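Local coordinates for tail spike protein gp49 (Pseudomonas phage LKA1, PDB 4RU4) that probably cleaves the O-specific polysaccharide of Pseudomonas as a lyase in the phage tailspike, degrading the host cell envelope during virus entry, at residues A375-G380 and S409-T414; R444-T449 and D473-S478; T479-L484 and A506-R511; T497-A502 and I539-P544. One frame throughout, in Å; residues are numbered along the deposited sequence.

Contact 1. Residues A375-G380 and S409-T414; sequences AEILGG and SAVLTT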
loop_
_atom_site.group_PDB
_atom_site.type_symbol
_atom_site.label_atom_id
_atom_site.label_comp_id
_atom_site.label_asym_id
_atom_site.label_seq_id
_atom_site.Cartn_x
_atom_site.Cartn_y
_atom_site.Cartn_z
ATOM N N ALA B 375 1.798 -18.190 -16.133
ATOM C CA ALA B 375 1.247 -19.435 -16.674
ATOM C C ALA B 375 -0.244 -19.229 -16.821
ATOM O O ALA B 375 -0.810 -18.413 -16.091
ATOM C CB ALA B 375 1.507 -20.610 -15.727
ATOM N N GLU B 376 -0.875 -19.959 -17.732
ATOM C CA GLU B 376 -2.329 -20.081 -17.716
ATOM C C GLU B 376 -2.992 -18.709 -17.749
ATOM O O GLU B 376 -3.927 -18.417 -16.970
ATOM C CB GLU B 376 -2.790 -20.914 -16.488
ATOM C CG GLU B 376 -2.113 -22.296 -16.410
ATOM C CD GLU B 376 -2.689 -23.237 -15.327
ATOM O OE1 GLU B 376 -3.276 -22.750 -14.327
ATOM O OE2 GLU B 376 -2.508 -24.476 -15.454
ATOM N N ILE B 377 -2.491 -17.857 -18.647
ATOM C CA ILE B 377 -3.013 -16.502 -18.805
ATOM C C ILE B 377 -4.305 -16.548 -19.628
ATOM O O ILE B 377 -4.282 -16.832 -20.830
ATOM C CB ILE B 377 -1.964 -15.555 -19.466
ATOM C CG1 ILE B 377 -0.746 -15.387 -18.531
ATOM C CG2 ILE B 377 -2.586 -14.204 -19.806
ATOM C CD1 ILE B 377 -1.062 -14.672 -17.192
ATOM N N LEU B 378 -5.435 -16.277 -18.977
ATOM C CA LEU B 378 -6.713 -16.194 -19.682
ATOM C C LEU B 378 -6.779 -14.878 -20.481
ATOM O O LEU B 378 -7.277 -14.822 -21.623
ATOM C CB LEU B 378 -7.895 -16.267 -18.695
ATOM C CG LEU B 378 -9.289 -16.272 -19.335
ATOM C CD1 LEU B 378 -9.539 -17.579 -20.097
ATOM C CD2 LEU B 378 -10.408 -16.041 -18.305
ATOM N N GLY B 379 -6.248 -13.827 -19.871
ATOM C CA GLY B 379 -6.369 -12.485 -20.403
ATOM C C GLY B 379 -6.669 -11.483 -19.306
ATOM O O GLY B 379 -6.784 -11.829 -18.121
ATOM N N GLY B 380 -6.755 -10.215 -19.690
ATOM C CA GLY B 380 -6.975 -9.153 -18.718
ATOM C C GLY B 380 -5.685 -8.435 -18.365
ATOM O O GLY B 380 -4.765 -8.350 -19.169
ATOM N N SER B 409 7.702 -21.574 -21.856
ATOM C CA SER B 409 6.542 -22.396 -21.524
ATOM C C SER B 409 5.334 -21.936 -22.317
ATOM O O SER B 409 5.366 -20.855 -22.908
ATOM C CB SER B 409 6.248 -22.311 -20.016
ATOM O OG SER B 409 6.176 -20.948 -19.591
ATOM N N ALA B 410 4.272 -22.741 -22.324
ATOM C CA ALA B 410 3.080 -22.416 -23.138
ATOM C C ALA B 410 2.016 -21.655 -22.338
ATOM O O ALA B 410 1.151 -22.259 -21.681
ATOM C CB ALA B 410 2.488 -23.683 -23.758
ATOM N N VAL B 411 2.100 -20.329 -22.395
ATOM C CA VAL B 411 1.377 -19.434 -21.503
ATOM C C VAL B 411 0.365 -18.581 -22.252
ATOM O O VAL B 411 -0.739 -18.311 -21.758
ATOM C CB VAL B 411 2.404 -18.498 -20.794
ATOM C CG1 VAL B 411 1.701 -17.394 -19.976
ATOM C CG2 VAL B 411 3.339 -19.319 -19.915
ATOM N N LEU B 412 0.768 -18.130 -23.434
ATOM C CA LEU B 412 -0.075 -17.327 -24.311
ATOM C C LEU B 412 -0.469 -18.239 -25.488
ATOM O O LEU B 412 0.275 -18.397 -26.465
ATOM C CB LEU B 412 0.684 -16.065 -24.767
ATOM C CG LEU B 412 1.095 -15.044 -23.673
ATOM C CD1 LEU B 412 1.999 -13.876 -24.213
ATOM C CD2 LEU B 412 -0.109 -14.486 -22.911
ATOM N N THR B 413 -1.616 -18.906 -25.350
ATOM C CA THR B 413 -1.947 -20.010 -26.247
ATOM C C THR B 413 -3.369 -19.842 -26.738
ATOM O O THR B 413 -3.993 -18.819 -26.476
ATOM C CB THR B 413 -1.860 -21.350 -25.482
ATOM O OG1 THR B 413 -2.904 -21.395 -24.498
ATOM C CG2 THR B 413 -0.497 -21.490 -24.769
ATOM N N THR B 414 -3.917 -20.873 -27.379
ATOM C CA THR B 414 -5.311 -20.806 -27.804
ATOM C C THR B 414 -6.273 -20.678 -26.613
ATOM O O THR B 414 -7.452 -20.338 -26.784
ATOM C CB THR B 414 -5.720 -22.023 -28.677
ATOM O OG1 THR B 414 -5.593 -23.226 -27.914
ATOM C CG2 THR B 414 -4.835 -22.122 -29.917
HETATM O O HOH W 1 0.642 -22.127 -18.873
#
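I377 reaches across to V411 and L412 from the end of strand 372-377, meeting a loop one coil further along the beta-helix. Its CB lies 3.8 Å from V411 O and is nearly as close to L412 CD2. From there the two branches part. CG1 is turned anti to the carbonyl carbon (chi1 -65°) and presses on V411 CG1 at 3.5 Å, a tight carbon pair in which the two side chains cross at a slant. CG2, anti to the backbone N, runs beside L412 and comes within 4.0 Å of its CD2. V411 closes the other end of the patch: CG1 and CG2 both rest against A375 CA from one side, each at 3.9 Å. One ordered water joins the main chains, accepting from E376 N at 2.9 Å and donating to A410 O. The E376 side chain leads away from the loop, its carboxylate held by Y165 and G333 and salt-bridged to R162, while L412 also packs on L445 of strand 439-446. The two segments are thus held to each other by fitted aliphatic carbons and one bridging water, while the loop makes a direct backbone bond to E446.

Contact 2. Residues R444-T449 and D473-S478; sequences RLEGST and DITSGS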
loop_
_atom_site.group_PDB
_atom_site.type_symbol
_atom_site.label_atom_id
_atom_site.label_comp_id
_atom_site.label_asym_id
_atom_site.label_seq_id
_atom_site.Cartn_x
_atom_site.Cartn_y
_atom_site.Cartn_z
ATOM N N ARG B 444 6.301 -14.350 -25.155
ATOM C CA ARG B 444 6.423 -15.176 -26.355
ATOM C C ARG B 444 5.062 -15.834 -26.617
ATOM O O ARG B 444 4.499 -16.508 -25.739
ATOM C CB ARG B 444 7.511 -16.247 -26.189
ATOM C CG ARG B 444 7.686 -17.160 -27.438
ATOM C CD ARG B 444 8.803 -18.201 -27.234
ATOM N NE ARG B 444 8.431 -19.049 -26.115
ATOM C CZ ARG B 444 7.673 -20.133 -26.212
ATOM N NH1 ARG B 444 7.264 -20.567 -27.405
ATOM N NH2 ARG B 444 7.369 -20.811 -25.113
ATOM N N LEU B 445 4.535 -15.611 -27.813
ATOM C CA LEU B 445 3.255 -16.183 -28.233
ATOM C C LEU B 445 3.430 -17.652 -28.585
ATOM O O LEU B 445 4.331 -18.017 -29.374
ATOM C CB LEU B 445 2.722 -15.440 -29.472
ATOM C CG LEU B 445 1.819 -14.202 -29.328
ATOM C CD1 LEU B 445 2.032 -13.423 -27.996
ATOM C CD2 LEU B 445 1.813 -13.324 -30.578
ATOM N N GLU B 446 2.543 -18.480 -28.043
ATOM C CA GLU B 446 2.493 -19.887 -28.432
ATOM C C GLU B 446 1.055 -20.275 -28.756
ATOM O O GLU B 446 0.521 -21.271 -28.240
ATOM C CB GLU B 446 3.110 -20.803 -27.368
ATOM C CG GLU B 446 3.615 -22.123 -28.018
ATOM C CD GLU B 446 4.314 -23.055 -27.048
ATOM O OE1 GLU B 446 4.067 -24.284 -27.145
ATOM O OE2 GLU B 446 5.114 -22.576 -26.209
ATOM N N GLY B 447 0.416 -19.468 -29.595
ATOM C CA GLY B 447 -0.863 -19.863 -30.141
ATOM C C GLY B 447 -1.966 -18.845 -29.973
ATOM O O GLY B 447 -2.971 -18.934 -30.653
ATOM N N SER B 448 -1.814 -17.919 -29.033
ATOM C CA SER B 448 -2.818 -16.883 -28.832
ATOM C C SER B 448 -2.922 -15.973 -30.050
ATOM O O SER B 448 -1.962 -15.837 -30.813
ATOM C CB SER B 448 -2.489 -16.043 -27.588
ATOM O OG SER B 448 -1.209 -15.411 -27.718
ATOM N N THR B 449 -4.090 -15.357 -30.228
ATOM C CA THR B 449 -4.281 -14.415 -31.317
ATOM C C THR B 449 -4.753 -13.046 -30.828
ATOM O O THR B 449 -5.029 -12.155 -31.628
ATOM C CB THR B 449 -5.266 -14.958 -32.354
ATOM O OG1 THR B 449 -6.521 -15.249 -31.708
ATOM C CG2 THR B 449 -4.684 -16.221 -33.015
ATOM N N ASP B 473 8.429 -12.187 -28.661
ATOM C CA ASP B 473 8.640 -13.236 -29.658
ATOM C C ASP B 473 7.337 -13.887 -30.042
ATOM O O ASP B 473 6.345 -13.830 -29.299
ATOM C CB ASP B 473 9.497 -14.355 -29.066
ATOM C CG ASP B 473 10.900 -13.931 -28.841
ATOM O OD1 ASP B 473 11.460 -13.293 -29.754
ATOM O OD2 ASP B 473 11.432 -14.209 -27.755
ATOM N N ILE B 474 7.359 -14.539 -31.199
ATOM C CA ILE B 474 6.221 -15.315 -31.649
ATOM C C ILE B 474 6.671 -16.688 -32.152
ATOM O O ILE B 474 7.372 -16.796 -33.158
ATOM C CB ILE B 474 5.466 -14.589 -32.761
ATOM C CG1 ILE B 474 5.053 -13.185 -32.270
ATOM C CG2 ILE B 474 4.266 -15.456 -33.208
ATOM C CD1 ILE B 474 4.309 -12.347 -33.285
ATOM N N THR B 475 6.271 -17.728 -31.440
ATOM C CA THR B 475 6.491 -19.088 -31.900
ATOM C C THR B 475 5.294 -19.528 -32.748
ATOM O O THR B 475 5.464 -20.078 -33.831
ATOM C CB THR B 475 6.715 -20.033 -30.709
ATOM O OG1 THR B 475 7.939 -19.678 -30.063
ATOM C CG2 THR B 475 6.788 -21.505 -31.148
ATOM N N SER B 476 4.084 -19.276 -32.264
ATOM C CA SER B 476 2.880 -19.508 -33.062
ATOM C C SER B 476 1.804 -18.527 -32.612
ATOM O O SER B 476 1.915 -17.931 -31.535
ATOM C CB SER B 476 2.393 -20.961 -32.941
ATOM O OG SER B 476 1.966 -21.233 -31.612
ATOM N N GLY B 477 0.775 -18.349 -33.432
ATOM C CA GLY B 477 -0.257 -17.377 -33.142
ATOM C C GLY B 477 0.157 -16.020 -33.696
ATOM O O GLY B 477 1.062 -15.936 -34.525
ATOM N N SER B 478 -0.485 -14.955 -33.232
ATOM C CA SER B 478 -0.233 -13.615 -33.794
ATOM C C SER B 478 -0.807 -12.588 -32.857
ATOM O O SER B 478 -1.590 -12.925 -31.990
ATOM C CB SER B 478 -0.939 -13.470 -35.151
ATOM O OG SER B 478 -2.315 -13.770 -34.989
HETATM O O HOH W 2 -1.645 -13.196 -29.109
HETATM O O HOH W 3 -4.219 -11.904 -34.234
#
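R444 bends at chi3 (62°), after a straight run through CG and CD, so that the edge of its guanidinium meets T475. NH1 donates to T475 OG1 at 2.9 Å, almost in the guanidinium plane, with an N-H...O angle of 162°. NH1 and NH2 also converge end-on upon one oxygen, E446 OE2, a salt bridge of 3.1 Å from NH2, while NE is tied to G407 O; this set of bonds should fix the rotation of the flat group. Lower on the same face R444 CG touches D473 CB at 3.7 Å, the D473 carboxylate being taken by Q471 and R442. On the other face L445 and I474 run alongside each other in the same direction, with L445 CD2 3.7 Å from I474 CG1 and 3.5 Å from S478 C. Within these segments the parallel pairing runs from L445 N to D473 O, then slips by one residue. L445 O consequently accepts from both T475 N (2.8 Å) and S476 N (3.2 Å), the latter from above the carbonyl plane. Beyond, G447 N bonds to S476 O and S478 N to S448 O. A short parallel pairing that slips at a beta bulge near a chain corner fits successive coils of the pectate lyase-like right-handed beta-helix.

Contact 3. Residues T479-L484 and A506-R511; sequences TSPEYL and ASAPMR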
loop_
_atom_site.group_PDB
_atom_site.type_symbol
_atom_site.label_atom_id
_atom_site.label_comp_id
_atom_site.label_asym_id
_atom_site.label_seq_id
_atom_site.Cartn_x
_atom_site.Cartn_y
_atom_site.Cartn_z
ATOM N N THR B 479 -0.429 -11.317 -33.024
ATOM C CA THR B 479 -0.971 -10.297 -32.160
ATOM C C THR B 479 -1.000 -8.927 -32.852
ATOM O O THR B 479 -0.119 -8.609 -33.643
ATOM C CB THR B 479 -0.189 -10.203 -30.806
ATOM O OG1 THR B 479 -0.913 -9.371 -29.901
ATOM C CG2 THR B 479 1.232 -9.652 -30.996
ATOM N N SER B 480 -2.032 -8.153 -32.553
ATOM C CA SER B 480 -2.109 -6.746 -32.982
ATOM C C SER B 480 -2.302 -5.896 -31.722
ATOM O O SER B 480 -3.437 -5.561 -31.335
ATOM C CB SER B 480 -3.285 -6.555 -33.944
ATOM O OG SER B 480 -2.996 -7.154 -35.200
ATOM N N PRO B 481 -1.199 -5.581 -31.040
ATOM C CA PRO B 481 -1.317 -4.875 -29.753
ATOM C C PRO B 481 -1.870 -3.468 -29.936
ATOM O O PRO B 481 -1.657 -2.878 -30.990
ATOM C CB PRO B 481 0.138 -4.790 -29.259
ATOM C CG PRO B 481 0.860 -5.931 -29.990
ATOM C CD PRO B 481 0.199 -5.910 -31.374
ATOM N N GLU B 482 -2.599 -2.963 -28.948
ATOM C CA GLU B 482 -2.942 -1.537 -28.899
ATOM C C GLU B 482 -1.758 -0.671 -28.496
ATOM O O GLU B 482 -1.702 0.502 -28.852
ATOM C CB GLU B 482 -4.110 -1.273 -27.943
ATOM C CG GLU B 482 -5.437 -1.839 -28.421
ATOM C CD GLU B 482 -6.550 -1.727 -27.368
ATOM O OE1 GLU B 482 -6.271 -1.400 -26.182
ATOM O OE2 GLU B 482 -7.720 -1.972 -27.737
ATOM N N TYR B 483 -0.815 -1.207 -27.732
ATOM C CA TYR B 483 0.335 -0.378 -27.355
ATOM C C TYR B 483 1.518 -1.199 -26.907
ATOM O O TYR B 483 1.376 -2.315 -26.387
ATOM C CB TYR B 483 -0.007 0.620 -26.226
ATOM C CG TYR B 483 -0.544 -0.003 -24.936
ATOM C CD1 TYR B 483 0.322 -0.404 -23.914
ATOM C CD2 TYR B 483 -1.917 -0.160 -24.738
ATOM C CE1 TYR B 483 -0.172 -0.946 -22.726
ATOM C CE2 TYR B 483 -2.420 -0.710 -23.571
ATOM C CZ TYR B 483 -1.541 -1.087 -22.563
ATOM O OH TYR B 483 -2.037 -1.610 -21.401
ATOM N N LEU B 484 2.683 -0.604 -27.102
ATOM C CA LEU B 484 3.935 -1.181 -26.662
ATOM C C LEU B 484 4.776 0.002 -26.162
ATOM O O LEU B 484 5.272 0.804 -26.946
ATOM C CB LEU B 484 4.568 -1.899 -27.854
ATOM C CG LEU B 484 5.970 -2.465 -27.814
ATOM C CD1 LEU B 484 6.230 -3.012 -26.442
ATOM C CD2 LEU B 484 6.026 -3.593 -28.880
ATOM N N ALA B 506 6.239 -6.016 -33.740
ATOM C CA ALA B 506 7.085 -5.056 -34.464
ATOM C C ALA B 506 6.262 -3.919 -35.077
ATOM O O ALA B 506 6.761 -2.818 -35.228
ATOM C CB ALA B 506 7.933 -5.759 -35.550
ATOM N N SER B 507 4.996 -4.191 -35.394
ATOM C CA SER B 507 4.146 -3.199 -36.042
ATOM C C SER B 507 3.172 -2.511 -35.082
ATOM O O SER B 507 2.308 -1.755 -35.504
ATOM C CB SER B 507 3.397 -3.828 -37.225
ATOM O OG SER B 507 2.733 -5.012 -36.828
ATOM N N ALA B 508 3.305 -2.794 -33.790
ATOM C CA ALA B 508 2.433 -2.204 -32.770
ATOM C C ALA B 508 2.694 -0.708 -32.616
ATOM O O ALA B 508 3.802 -0.250 -32.891
ATOM C CB ALA B 508 2.689 -2.897 -31.430
ATOM N N PRO B 509 1.689 0.065 -32.170
ATOM C CA PRO B 509 1.975 1.479 -31.880
ATOM C C PRO B 509 2.946 1.545 -30.694
ATOM O O PRO B 509 2.607 1.046 -29.622
ATOM C CB PRO B 509 0.620 2.036 -31.460
ATOM C CG PRO B 509 -0.400 1.054 -32.013
ATOM C CD PRO B 509 0.287 -0.271 -31.883
ATOM N N MET B 510 4.115 2.153 -30.891
ATOM C CA MET B 510 5.169 2.153 -29.891
ATOM C C MET B 510 5.408 3.520 -29.306
ATOM O O MET B 510 5.301 4.514 -30.015
ATOM C CB MET B 510 6.500 1.737 -30.522
ATOM C CG MET B 510 6.574 0.292 -30.896
ATOM S SD MET B 510 8.167 0.021 -31.690
ATOM C CE MET B 510 7.978 -1.719 -32.074
ATOM N N ARG B 511 5.757 3.547 -28.019
ATOM C CA ARG B 511 6.388 4.703 -27.394
ATOM C C ARG B 511 7.743 4.262 -26.825
ATOM O O ARG B 511 7.801 3.291 -26.068
ATOM C CB ARG B 511 5.484 5.286 -26.288
ATOM C CG ARG B 511 6.002 6.562 -25.674
ATOM C CD ARG B 511 5.143 7.014 -24.491
ATOM N NE ARG B 511 3.743 7.027 -24.813
ATOM C CZ ARG B 511 2.758 6.713 -23.968
ATOM N NH1 ARG B 511 2.974 6.410 -22.685
ATOM N NH2 ARG B 511 1.529 6.756 -24.424
#
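L484 and M510 meet in the buried, hydrogen-bonded part of this contact, where two parallel strands start side by side. L484 N donates to P509 O at 3.0 Å, and L484 O accepts from R511 N at the same distance with an N-H...O angle of 160°, so both the N-H and the C=O of L484 are bonded to the neighbouring strand. L484 CG, anti to its backbone N (chi1 172°), brings the branch alongside M510, 4.2 Å from its CG, and the extended methionine carries CE to a similar distance from L484 CD2. A508 CB fills in next to them, lying 3.8 Å from the P481 ring at CG, and P509 CD sits 3.4 Å from P481 O. The solvent side is at the exposed E482: its backbone O does the touching, 3.5 Å from P509 CG, while its side chain leads away. R511 is salt-bridged to E487 and the terminal carboxylate of V602; its NH2 also bonds L489 O of the second subunit, and Y483 packs on G491 of that subunit. L484 rests on strands 452-463 and 468-474, while M510 pairs its backbone with E601, so the contact lies where the last coils of the beta-helix meet the C-terminal strands.

Contact 4. Residues T497-A502 and I539-P544; sequences TLASAA and IYPKAP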
loop_
_atom_site.group_PDB
_atom_site.type_symbol
_atom_site.label_atom_id
_atom_site.label_comp_id
_atom_site.label_asym_id
_atom_site.label_seq_id
_atom_site.Cartn_x
_atom_site.Cartn_y
_atom_site.Cartn_z
ATOM N N THR B 497 19.340 -2.916 -25.907
ATOM C CA THR B 497 18.283 -2.855 -26.909
ATOM C C THR B 497 16.961 -2.618 -26.175
ATOM O O THR B 497 16.631 -3.341 -25.248
ATOM C CB THR B 497 18.217 -4.181 -27.676
ATOM O OG1 THR B 497 19.452 -4.353 -28.406
ATOM C CG2 THR B 497 17.017 -4.206 -28.629
ATOM N N LEU B 498 16.194 -1.626 -26.594
ATOM C CA LEU B 498 14.953 -1.320 -25.891
ATOM C C LEU B 498 13.920 -2.427 -26.051
ATOM O O LEU B 498 13.283 -2.845 -25.082
ATOM C CB LEU B 498 14.371 0.017 -26.392
ATOM C CG LEU B 498 15.189 1.237 -26.003
ATOM C CD1 LEU B 498 14.840 2.398 -26.906
ATOM C CD2 LEU B 498 14.906 1.551 -24.531
ATOM N N ALA B 499 13.721 -2.887 -27.274
ATOM C CA ALA B 499 12.734 -3.915 -27.487
ATOM C C ALA B 499 13.021 -4.720 -28.739
ATOM O O ALA B 499 12.992 -4.191 -29.844
ATOM C CB ALA B 499 11.328 -3.282 -27.560
ATOM N N SER B 500 13.348 -5.994 -28.566
ATOM C CA SER B 500 13.320 -6.905 -29.690
ATOM C C SER B 500 11.861 -7.258 -29.881
ATOM O O SER B 500 11.191 -7.684 -28.942
ATOM C CB SER B 500 14.153 -8.159 -29.407
ATOM O OG SER B 500 15.527 -7.836 -29.446
ATOM N N ALA B 501 11.354 -7.047 -31.089
ATOM C CA ALA B 501 9.930 -7.260 -31.342
ATOM C C ALA B 501 9.717 -7.980 -32.660
ATOM O O ALA B 501 10.151 -7.485 -33.710
ATOM C CB ALA B 501 9.178 -5.934 -31.363
ATOM N N ALA B 502 9.034 -9.121 -32.610
ATOM C CA ALA B 502 8.792 -9.904 -33.819
ATOM C C ALA B 502 7.333 -9.792 -34.283
ATOM O O ALA B 502 6.421 -9.582 -33.472
ATOM C CB ALA B 502 9.182 -11.348 -33.599
ATOM N N ILE B 539 19.486 0.946 -28.504
ATOM C CA ILE B 539 19.047 0.571 -29.834
ATOM C C ILE B 539 17.509 0.506 -29.883
ATOM O O ILE B 539 16.883 -0.187 -29.079
ATOM C CB ILE B 539 19.643 -0.797 -30.229
ATOM C CG1 ILE B 539 21.176 -0.723 -30.230
ATOM C CG2 ILE B 539 19.099 -1.242 -31.588
ATOM C CD1 ILE B 539 21.844 -2.060 -30.098
ATOM N N TYR B 540 16.912 1.224 -30.833
ATOM C CA TYR B 540 15.458 1.259 -31.007
ATOM C C TYR B 540 14.948 0.047 -31.808
ATOM O O TYR B 540 15.724 -0.607 -32.506
ATOM C CB TYR B 540 15.041 2.571 -31.706
ATOM C CG TYR B 540 15.247 3.804 -30.856
ATOM C CD1 TYR B 540 14.266 4.214 -29.945
ATOM C CD2 TYR B 540 16.429 4.561 -30.958
ATOM C CE1 TYR B 540 14.449 5.334 -29.151
ATOM C CE2 TYR B 540 16.637 5.689 -30.156
ATOM C CZ TYR B 540 15.622 6.085 -29.263
ATOM O OH TYR B 540 15.802 7.203 -28.470
ATOM N N PRO B 541 13.638 -0.271 -31.698
ATOM C CA PRO B 541 13.106 -1.391 -32.492
ATOM C C PRO B 541 13.088 -1.117 -33.988
ATOM O O PRO B 541 13.054 -2.063 -34.764
ATOM C CB PRO B 541 11.664 -1.568 -31.978
ATOM C CG PRO B 541 11.573 -0.762 -30.701
ATOM C CD PRO B 541 12.634 0.314 -30.793
ATOM N N LYS B 542 13.109 0.153 -34.386
ATOM C CA LYS B 542 13.139 0.538 -35.800
ATOM C C LYS B 542 13.704 1.956 -35.835
ATOM O O LYS B 542 13.937 2.528 -34.777
ATOM C CB LYS B 542 11.722 0.517 -36.394
ATOM C CG LYS B 542 10.722 1.419 -35.642
ATOM C CD LYS B 542 9.284 1.113 -36.088
ATOM C CE LYS B 542 8.312 2.132 -35.530
ATOM N NZ LYS B 542 6.934 1.917 -36.092
ATOM N N ALA B 543 13.940 2.519 -37.020
ATOM C CA ALA B 543 14.482 3.884 -37.097
ATOM C C ALA B 543 13.580 4.838 -36.328
ATOM O O ALA B 543 12.370 4.859 -36.510
ATOM C CB ALA B 543 14.616 4.335 -38.515
ATOM N N PRO B 544 14.169 5.587 -35.402
ATOM C CA PRO B 544 13.349 6.482 -34.596
ATOM C C PRO B 544 13.037 7.784 -35.338
ATOM O O PRO B 544 13.596 8.052 -36.417
ATOM C CB PRO B 544 14.251 6.760 -33.394
ATOM C CG PRO B 544 15.673 6.652 -33.978
ATOM C CD PRO B 544 15.563 5.497 -34.924
HETATM O O HOH W 4 11.333 -4.303 -34.505
#
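L498 approaches the Y540 ring obliquely, its CD1 3.6 Å from Y540 CD1 and scarcely farther from CE1. The same ring has P544 CB over the centre of one face, 3.9 Å above its plane, and F536 meets it with the two ring planes roughly perpendicular. The side chains of L498 and Y540 run alongside each other, L498 CG being anti to the carbonyl carbon (chi1 -69°). The hydroxyl of Y540 is bonded to P513 O. The P541 ring meets A499, with CB 3.6 Å from A499 O and CG 4.0 Å from A499 CB. One direct backbone bond joins the segments: L498 N donates to I539 O over 3.0 Å, nearly straight at 173°. Beside it T497 OG1 lies 3.7 Å from I539 CD1 where those side chains cross. A water adds a longer link, donating to P541 O at 2.8 Å and only weakly to A501 O. Strand 497-501 is outermost within the chain in its parallel sheet, and pairs with strand 468-474. Residues 539-544, from the loop between strands 529-535 and 545-551 of the Ig-like region, lie against it, with Y540 and P541 also packed on strands 510-522 and 590-600.

How the contacts relate
The four contacts follow one another toward the C-terminal end of the beta-helix. Contacts 1 and 2, with centres 10 Å apart, are joined through L412 O and E446 N, probably hydrogen-bonded at 2.8 Å. L445 CD2 of contact 2 touches T479 CB of contact 3 at 3.7 Å, and I474 CD1 lies 3.5 Å from A502 O of contact 4. Contacts 3 and 4 interleave along the chain, their centres 12 Å apart, meeting where M510 SD packs on P541 CG; both also touch the second subunit. Contacts 1, 2 and 4 reach one parallel sheet. All lie away from the calcium site at G368 and D394, although the side chain of A375 approaches a bound sodium to about 4 Å.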